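Long-range contact in glucose-binding protein (Thermus thermophilus HB27, PDB 2B3F), which binds glucose or galactose as the periplasmic binding protein of what is probably a sugar transport system: residues Leu17-Tyr28 against Asn294-Gly304. Sequence-based numbering, arbitrary orientation.
Sequences LEALIRLYKQKY and NWLRLVGSKEG
Trp295 and Leu298, two knobs from the helix that ends at Val299, fill neighbouring holes on the helix of residues 17-27. The first knob sits among Leu17, Leu20, Ile21 and Tyr24: CH2 of Trp295 lies 3.7 Å from CB of Leu20, and the CE3 edge of the indole is turned toward the Tyr24 ring in an offset edge-to-face pair, planes at 64°. Tyr24 reaches it because its CG stands anti to the backbone N (chi1 -175°), and its hydroxyl bonds to the carbonyl of Asn291. Leu298 splits its branches, CD2 approaching CB of Tyr24 at 3.7 Å and CD1 meeting CD2 of Leu23. Leu20 CD2 covers Gly304, in the first turn of the next helix. On the more exposed flank, Lys27 bends at its last torsion to bring NZ to the syn side of Glu303 OE1, a 2.8 Å salt bridge.

The packing belongs to one lobe of a periplasmic-binding-protein fold. Trp295, Ile21 and Tyr24 all also touch strand 2-7, so both helices share a sheet beneath them, and Leu17 rests against the galactose-binding Trp9.

At the far end the amide of Asn294 lies nearly parallel to the Tyr28 ring (7°), with CB 3.6 Å from Tyr28 OH. One water joins Asn294 ND2 to Tyr24 OH; another links the Asn294 carbonyl to Tyr28 OH. Cutting the side chain of Asn294 back to an alanine takes away the amide and would probably leave the first water without the N-H it accepts from ND2, and Arg297 NH1 without the oxygen it now meets in its guanidinium plane. Arg297 is further held by a salt bridge from NE to Glu91. Following the helix of Leu298, Ser301 is the N-cap of helix 302-312: its OG accepts from Gly304 N and donates to the Leu298 carbonyl O at 2.6 Å.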
ATOM      1  N   LEU A  17      10.048   7.946  -8.418  1.00 17.06           N
ATOM      2  CA  LEU A  17      11.184   7.130  -8.782  1.00 17.64           C
ATOM      3  C   LEU A  17      12.129   7.850  -9.752  1.00 18.13           C
ATOM      4  O   LEU A  17      13.356   7.738  -9.646  1.00 17.47           O
ATOM      5  CB  LEU A  17      10.711   5.826  -9.424  1.00 17.61           C
ATOM      6  CG  LEU A  17      11.807   4.913  -9.955  1.00 17.94           C
ATOM      7  CD1 LEU A  17      12.705   4.414  -8.823  1.00 18.04           C
ATOM      8  CD2 LEU A  17      11.210   3.758 -10.699  1.00 18.47           C
ATOM      9  N   GLU A  18      11.548   8.541 -10.731  1.00 18.18           N
ATOM     10  CA  GLU A  18      12.337   9.194 -11.762  1.00 19.64           C
ATOM     11  C   GLU A  18      13.199  10.300 -11.148  1.00 19.61           C
ATOM     12  O   GLU A  18      14.364  10.468 -11.539  1.00 19.18           O
ATOM     13  CB  GLU A  18      11.415   9.702 -12.876  1.00 19.62           C
ATOM     14  CG  GLU A  18      10.918   8.545 -13.733  1.00 21.63           C
ATOM     15  CD  GLU A  18       9.548   8.760 -14.356  1.00 23.69           C
ATOM     16  OE1 GLU A  18       9.113   9.937 -14.473  1.00 27.45           O
ATOM     17  OE2 GLU A  18       8.896   7.723 -14.721  1.00 28.23           O
ATOM     18  N   ALA A  19      12.642  10.986 -10.150  1.00 19.20           N
ATOM     19  CA  ALA A  19      13.368  12.014  -9.393  1.00 19.97           C
ATOM     20  C   ALA A  19      14.540  11.386  -8.631  1.00 20.50           C
ATOM     21  O   ALA A  19      15.646  11.944  -8.610  1.00 20.17           O
ATOM     22  CB  ALA A  19      12.437  12.726  -8.446  1.00 19.96           C
ATOM     23  N   LEU A  20      14.317  10.227  -8.007  1.00 19.86           N
ATOM     24  CA  LEU A  20      15.421   9.508  -7.351  1.00 20.23           C
ATOM     25  C   LEU A  20      16.502   9.086  -8.326  1.00 20.19           C
ATOM     26  O   LEU A  20      17.692   9.155  -8.008  1.00 20.06           O
ATOM     27  CB  LEU A  20      14.921   8.261  -6.625  1.00 20.75           C
ATOM     28  CG  LEU A  20      14.212   8.550  -5.328  1.00 22.71           C
ATOM     29  CD1 LEU A  20      13.549   7.271  -4.818  1.00 24.63           C
ATOM     30  CD2 LEU A  20      15.181   9.115  -4.258  1.00 25.17           C
ATOM     31  N   ILE A  21      16.095   8.609  -9.495  1.00 19.46           N
ATOM     32  CA  ILE A  21      17.047   8.164 -10.491  1.00 20.77           C
ATOM     33  C   ILE A  21      17.904   9.346 -10.976  1.00 20.76           C
ATOM     34  O   ILE A  21      19.103   9.192 -11.164  1.00 20.97           O
ATOM     35  CB  ILE A  21      16.340   7.452 -11.667  1.00 20.69           C
ATOM     36  CG1 ILE A  21      15.814   6.098 -11.171  1.00 20.45           C
ATOM     37  CG2 ILE A  21      17.304   7.248 -12.854  1.00 21.01           C
ATOM     38  CD1 ILE A  21      14.981   5.323 -12.155  1.00 21.16           C
ATOM     39  N   ARG A  22      17.288  10.507 -11.150  1.00 21.53           N
ATOM     40  CA  ARG A  22      18.021  11.711 -11.565  1.00 22.79           C
ATOM     41  C   ARG A  22      19.057  12.095 -10.512  1.00 22.71           C
ATOM     42  O   ARG A  22      20.194  12.410 -10.855  1.00 23.31           O
ATOM     43  CB  ARG A  22      17.078  12.882 -11.831  1.00 22.94           C
ATOM     44  CG  ARG A  22      16.358  12.758 -13.167  1.00 25.42           C
ATOM     45  CD  ARG A  22      15.725  14.069 -13.609  1.00 26.47           C
ATOM     46  NE  ARG A  22      14.641  14.477 -12.724  1.00 29.58           N
ATOM     47  CZ  ARG A  22      13.410  13.958 -12.746  1.00 30.65           C
ATOM     48  NH1 ARG A  22      13.078  12.994 -13.600  1.00 32.45           N
ATOM     49  NH2 ARG A  22      12.512  14.407 -11.897  1.00 28.99           N
ATOM     50  N   LEU A  23      18.650  12.055  -9.245  1.00 22.33           N
ATOM     51  CA  LEU A  23      19.567  12.257  -8.124  1.00 22.55           C
ATOM     52  C   LEU A  23      20.724  11.258  -8.147  1.00 21.73           C
ATOM     53  O   LEU A  23      21.889  11.618  -7.951  1.00 21.15           O
ATOM     54  CB  LEU A  23      18.814  12.112  -6.815  1.00 22.85           C
ATOM     55  CG  LEU A  23      19.156  13.084  -5.710  1.00 26.75           C
ATOM     56  CD1 LEU A  23      18.705  14.495  -6.096  1.00 29.89           C
ATOM     57  CD2 LEU A  23      18.464  12.659  -4.449  1.00 25.08           C
ATOM     58  N   TYR A  24      20.412   9.992  -8.376  1.00 20.57           N
ATOM     59  CA  TYR A  24      21.442   8.955  -8.436  1.00 21.77           C
ATOM     60  C   TYR A  24      22.459   9.230  -9.561  1.00 22.33           C
ATOM     61  O   TYR A  24      23.675   9.109  -9.356  1.00 22.19           O
ATOM     62  CB  TYR A  24      20.795   7.573  -8.633  1.00 20.74           C
ATOM     63  CG  TYR A  24      21.766   6.416  -8.593  1.00 19.93           C
ATOM     64  CD1 TYR A  24      22.081   5.784  -7.394  1.00 18.63           C
ATOM     65  CD2 TYR A  24      22.395   5.961  -9.750  1.00 19.34           C
ATOM     66  CE1 TYR A  24      22.982   4.712  -7.350  1.00 19.64           C
ATOM     67  CE2 TYR A  24      23.297   4.879  -9.708  1.00 19.82           C
ATOM     68  CZ  TYR A  24      23.596   4.272  -8.509  1.00 19.14           C
ATOM     69  OH  TYR A  24      24.472   3.204  -8.488  1.00 20.41           O
ATOM     70  N   LYS A  25      21.950   9.594 -10.740  1.00 23.49           N
ATOM     71  CA  LYS A  25      22.806   9.869 -11.900  1.00 24.92           C
ATOM     72  C   LYS A  25      23.703  11.107 -11.708  1.00 25.58           C
ATOM     73  O   LYS A  25      24.826  11.147 -12.227  1.00 24.99           O
ATOM     74  CB  LYS A  25      21.969  10.025 -13.162  1.00 25.59           C
ATOM     75  CG  LYS A  25      21.290   8.761 -13.622  1.00 26.66           C
ATOM     76  CD  LYS A  25      20.362   9.079 -14.784  1.00 27.33           C
ATOM     77  CE  LYS A  25      19.747   7.838 -15.379  1.00 30.14           C
ATOM     78  NZ  LYS A  25      18.868   8.137 -16.573  1.00 32.79           N
ATOM     79  N   GLN A  26      23.224  12.097 -10.967  1.00 25.54           N
ATOM     80  CA  GLN A  26      24.083  13.233 -10.585  1.00 26.76           C
ATOM     81  C   GLN A  26      25.280  12.754  -9.760  1.00 26.34           C
ATOM     82  O   GLN A  26      26.426  13.188  -9.975  1.00 25.97           O
ATOM     83  CB  GLN A  26      23.315  14.248  -9.740  1.00 27.16           C
ATOM     84  CG  GLN A  26      22.338  15.101 -10.508  1.00 30.63           C
ATOM     85  CD  GLN A  26      21.783  16.239  -9.667  1.00 31.65           C
ATOM     86  OE1 GLN A  26      22.501  17.212  -9.357  1.00 39.18           O
ATOM     87  NE2 GLN A  26      20.502  16.133  -9.287  1.00 36.85           N
ATOM     88  N   LYS A  27      25.014  11.868  -8.805  1.00 25.66           N
ATOM     89  CA  LYS A  27      26.048  11.403  -7.898  1.00 25.19           C
ATOM     90  C   LYS A  27      26.965  10.415  -8.588  1.00 24.72           C
ATOM     91  O   LYS A  27      28.143  10.332  -8.253  1.00 24.64           O
ATOM     92  CB  LYS A  27      25.437  10.735  -6.661  1.00 25.95           C
ATOM     93  CG  LYS A  27      24.619  11.674  -5.805  1.00 25.65           C
ATOM     94  CD  LYS A  27      23.889  10.920  -4.695  1.00 27.39           C
ATOM     95  CE  LYS A  27      23.080  11.867  -3.802  1.00 29.65           C
ATOM     96  NZ  LYS A  27      23.907  12.425  -2.685  1.00 33.82           N
ATOM     97  N   TYR A  28      26.429   9.648  -9.527  1.00 23.63           N
ATOM     98  CA  TYR A  28      27.166   8.566 -10.140  1.00 24.51           C
ATOM     99  C   TYR A  28      26.998   8.641 -11.641  1.00 25.17           C
ATOM    100  O   TYR A  28      26.297   7.821 -12.223  1.00 24.61           O
ATOM    101  CB  TYR A  28      26.683   7.209  -9.607  1.00 23.87           C
ATOM    102  CG  TYR A  28      26.693   7.125  -8.102  1.00 23.26           C
ATOM    103  CD1 TYR A  28      27.891   7.134  -7.389  1.00 21.32           C
ATOM    104  CD2 TYR A  28      25.501   7.056  -7.379  1.00 23.11           C
ATOM    105  CE1 TYR A  28      27.901   7.070  -6.022  1.00 22.30           C
ATOM    106  CE2 TYR A  28      25.507   6.979  -5.998  1.00 23.22           C
ATOM    107  CZ  TYR A  28      26.710   6.994  -5.320  1.00 22.81           C
ATOM    108  OH  TYR A  28      26.719   6.930  -3.942  1.00 23.76           O
ATOM    109  N   ASN A 294      24.984   1.495  -3.511  1.00 19.01           N
ATOM    110  CA  ASN A 294      24.892   2.946  -3.541  1.00 19.36           C
ATOM    111  C   ASN A 294      23.454   3.452  -3.747  1.00 18.83           C
ATOM    112  O   ASN A 294      23.058   4.503  -3.245  1.00 18.82           O
ATOM    113  CB  ASN A 294      25.860   3.500  -4.585  1.00 20.70           C
ATOM    114  CG  ASN A 294      27.328   3.339  -4.148  1.00 22.59           C
ATOM    115  OD1 ASN A 294      27.601   3.235  -2.952  1.00 25.59           O
ATOM    116  ND2 ASN A 294      28.258   3.317  -5.113  1.00 24.41           N
ATOM    117  N   TRP A 295      22.649   2.674  -4.465  1.00 18.50           N
ATOM    118  CA  TRP A 295      21.229   2.994  -4.569  1.00 18.15           C
ATOM    119  C   TRP A 295      20.564   2.881  -3.190  1.00 17.64           C
ATOM    120  O   TRP A 295      19.809   3.757  -2.790  1.00 16.74           O
ATOM    121  CB  TRP A 295      20.558   2.080  -5.613  1.00 18.16           C
ATOM    122  CG  TRP A 295      19.059   2.165  -5.669  1.00 17.73           C
ATOM    123  CD1 TRP A 295      18.185   1.268  -5.156  1.00 17.88           C
ATOM    124  CD2 TRP A 295      18.265   3.203  -6.266  1.00 18.76           C
ATOM    125  NE1 TRP A 295      16.897   1.663  -5.399  1.00 18.04           N
ATOM    126  CE2 TRP A 295      16.910   2.851  -6.068  1.00 17.69           C
ATOM    127  CE3 TRP A 295      18.561   4.380  -6.955  1.00 17.20           C
ATOM    128  CZ2 TRP A 295      15.857   3.630  -6.546  1.00 17.49           C
ATOM    129  CZ3 TRP A 295      17.522   5.170  -7.400  1.00 18.22           C
ATOM    130  CH2 TRP A 295      16.175   4.779  -7.210  1.00 17.18           C
ATOM    131  N   LEU A 296      20.848   1.804  -2.464  1.00 18.14           N
ATOM    132  CA  LEU A 296      20.296   1.636  -1.104  1.00 18.50           C
ATOM    133  C   LEU A 296      20.664   2.806  -0.186  1.00 18.77           C
ATOM    134  O   LEU A 296      19.834   3.306   0.589  1.00 17.76           O
ATOM    135  CB  LEU A 296      20.760   0.308  -0.489  1.00 18.77           C
ATOM    136  CG  LEU A 296      20.390  -0.970  -1.240  1.00 19.25           C
ATOM    137  CD1 LEU A 296      20.838  -2.190  -0.469  1.00 18.92           C
ATOM    138  CD2 LEU A 296      18.872  -1.015  -1.530  1.00 19.70           C
ATOM    139  N   ARG A 297      21.918   3.259  -0.277  1.00 19.41           N
ATOM    140  CA  ARG A 297      22.360   4.380   0.546  1.00 19.84           C
ATOM    141  C   ARG A 297      21.586   5.642   0.214  1.00 19.45           C
ATOM    142  O   ARG A 297      21.246   6.426   1.101  1.00 19.77           O
ATOM    143  CB  ARG A 297      23.870   4.601   0.385  1.00 20.65           C
ATOM    144  CG  ARG A 297      24.705   3.429   0.900  1.00 21.38           C
ATOM    145  CD  ARG A 297      26.194   3.622   0.640  1.00 23.92           C
ATOM    146  NE  ARG A 297      26.602   4.922   1.173  1.00 27.77           N
ATOM    147  CZ  ARG A 297      27.268   5.862   0.505  1.00 30.99           C
ATOM    148  NH1 ARG A 297      27.683   5.662  -0.746  1.00 33.92           N
ATOM    149  NH2 ARG A 297      27.559   7.011   1.118  1.00 31.40           N
ATOM    150  N   LEU A 298      21.271   5.824  -1.069  1.00 18.85           N
ATOM    151  CA  LEU A 298      20.457   6.950  -1.493  1.00 19.26           C
ATOM    152  C   LEU A 298      19.004   6.856  -1.017  1.00 18.35           C
ATOM    153  O   LEU A 298      18.455   7.797  -0.458  1.00 17.85           O
ATOM    154  CB  LEU A 298      20.497   7.101  -3.022  1.00 19.04           C
ATOM    155  CG  LEU A 298      19.518   8.121  -3.608  1.00 20.03           C
ATOM    156  CD1 LEU A 298      19.790   9.501  -3.103  1.00 24.26           C
ATOM    157  CD2 LEU A 298      19.564   8.093  -5.135  1.00 20.59           C
ATOM    158  N   VAL A 299      18.366   5.716  -1.261  1.00 18.99           N
ATOM    159  CA  VAL A 299      16.942   5.599  -0.889  1.00 19.40           C
ATOM    160  C   VAL A 299      16.750   5.609   0.630  1.00 18.15           C
ATOM    161  O   VAL A 299      15.692   5.977   1.106  1.00 18.28           O
ATOM    162  CB  VAL A 299      16.223   4.373  -1.554  1.00 19.99           C
ATOM    163  CG1 VAL A 299      16.412   4.388  -3.079  1.00 22.74           C
ATOM    164  CG2 VAL A 299      16.677   3.107  -0.985  1.00 21.74           C
ATOM    165  N   GLY A 300      17.787   5.242   1.380  1.00 18.45           N
ATOM    166  CA  GLY A 300      17.768   5.340   2.845  1.00 18.95           C
ATOM    167  C   GLY A 300      18.111   6.708   3.444  1.00 19.44           C
ATOM    168  O   GLY A 300      18.042   6.886   4.666  1.00 19.85           O
ATOM    169  N   SER A 301      18.446   7.672   2.597  1.00 19.21           N
ATOM    170  CA  SER A 301      18.900   9.004   3.036  1.00 19.62           C
ATOM    171  C   SER A 301      17.788  10.032   3.091  1.00 20.09           C
ATOM    172  O   SER A 301      16.771   9.930   2.385  1.00 19.66           O
ATOM    173  CB  SER A 301      19.995   9.498   2.075  1.00 19.57           C
ATOM    174  OG  SER A 301      19.473   9.868   0.803  1.00 18.63           O
ATOM    175  N   LYS A 302      17.992  11.086   3.883  1.00 20.57           N
ATOM    176  CA  LYS A 302      17.037  12.184   3.957  1.00 20.84           C
ATOM    177  C   LYS A 302      16.903  12.912   2.613  1.00 21.34           C
ATOM    178  O   LYS A 302      15.792  13.230   2.185  1.00 20.91           O
ATOM    179  CB  LYS A 302      17.448  13.155   5.066  1.00 21.49           C
ATOM    180  CG  LYS A 302      16.434  14.243   5.329  1.00 21.80           C
ATOM    181  CD  LYS A 302      16.880  15.149   6.459  1.00 22.14           C
ATOM    182  CE  LYS A 302      16.030  16.394   6.536  1.00 22.46           C
ATOM    183  NZ  LYS A 302      16.341  17.199   7.777  1.00 27.73           N
ATOM    184  N   GLU A 303      18.027  13.142   1.942  1.00 22.02           N
ATOM    185  CA  GLU A 303      18.031  13.806   0.644  1.00 22.29           C
ATOM    186  C   GLU A 303      17.144  13.038  -0.356  1.00 21.96           C
ATOM    187  O   GLU A 303      16.280  13.626  -0.999  1.00 22.72           O
ATOM    188  CB  GLU A 303      19.464  13.917   0.116  1.00 23.00           C
ATOM    189  CG  GLU A 303      19.607  14.796  -1.117  1.00 24.43           C
ATOM    190  CD  GLU A 303      20.987  14.696  -1.778  1.00 25.85           C
ATOM    191  OE1 GLU A 303      21.773  13.776  -1.444  1.00 31.36           O
ATOM    192  OE2 GLU A 303      21.267  15.549  -2.646  1.00 32.64           O
ATOM    193  N   GLY A 304      17.348  11.731  -0.451  1.00 21.63           N
ATOM    194  CA  GLY A 304      16.541  10.879  -1.345  1.00 20.76           C
ATOM    195  C   GLY A 304      15.062  10.919  -0.984  1.00 19.84           C
ATOM    196  O   GLY A 304      14.220  11.242  -1.815  1.00 20.28           O
TER
HETATM  197  O   HOH W   1      27.448   3.659  -7.888  1.00 25.38           O
HETATM  198  O   HOH W   2      24.287   6.887  -2.657  1.00 29.71           O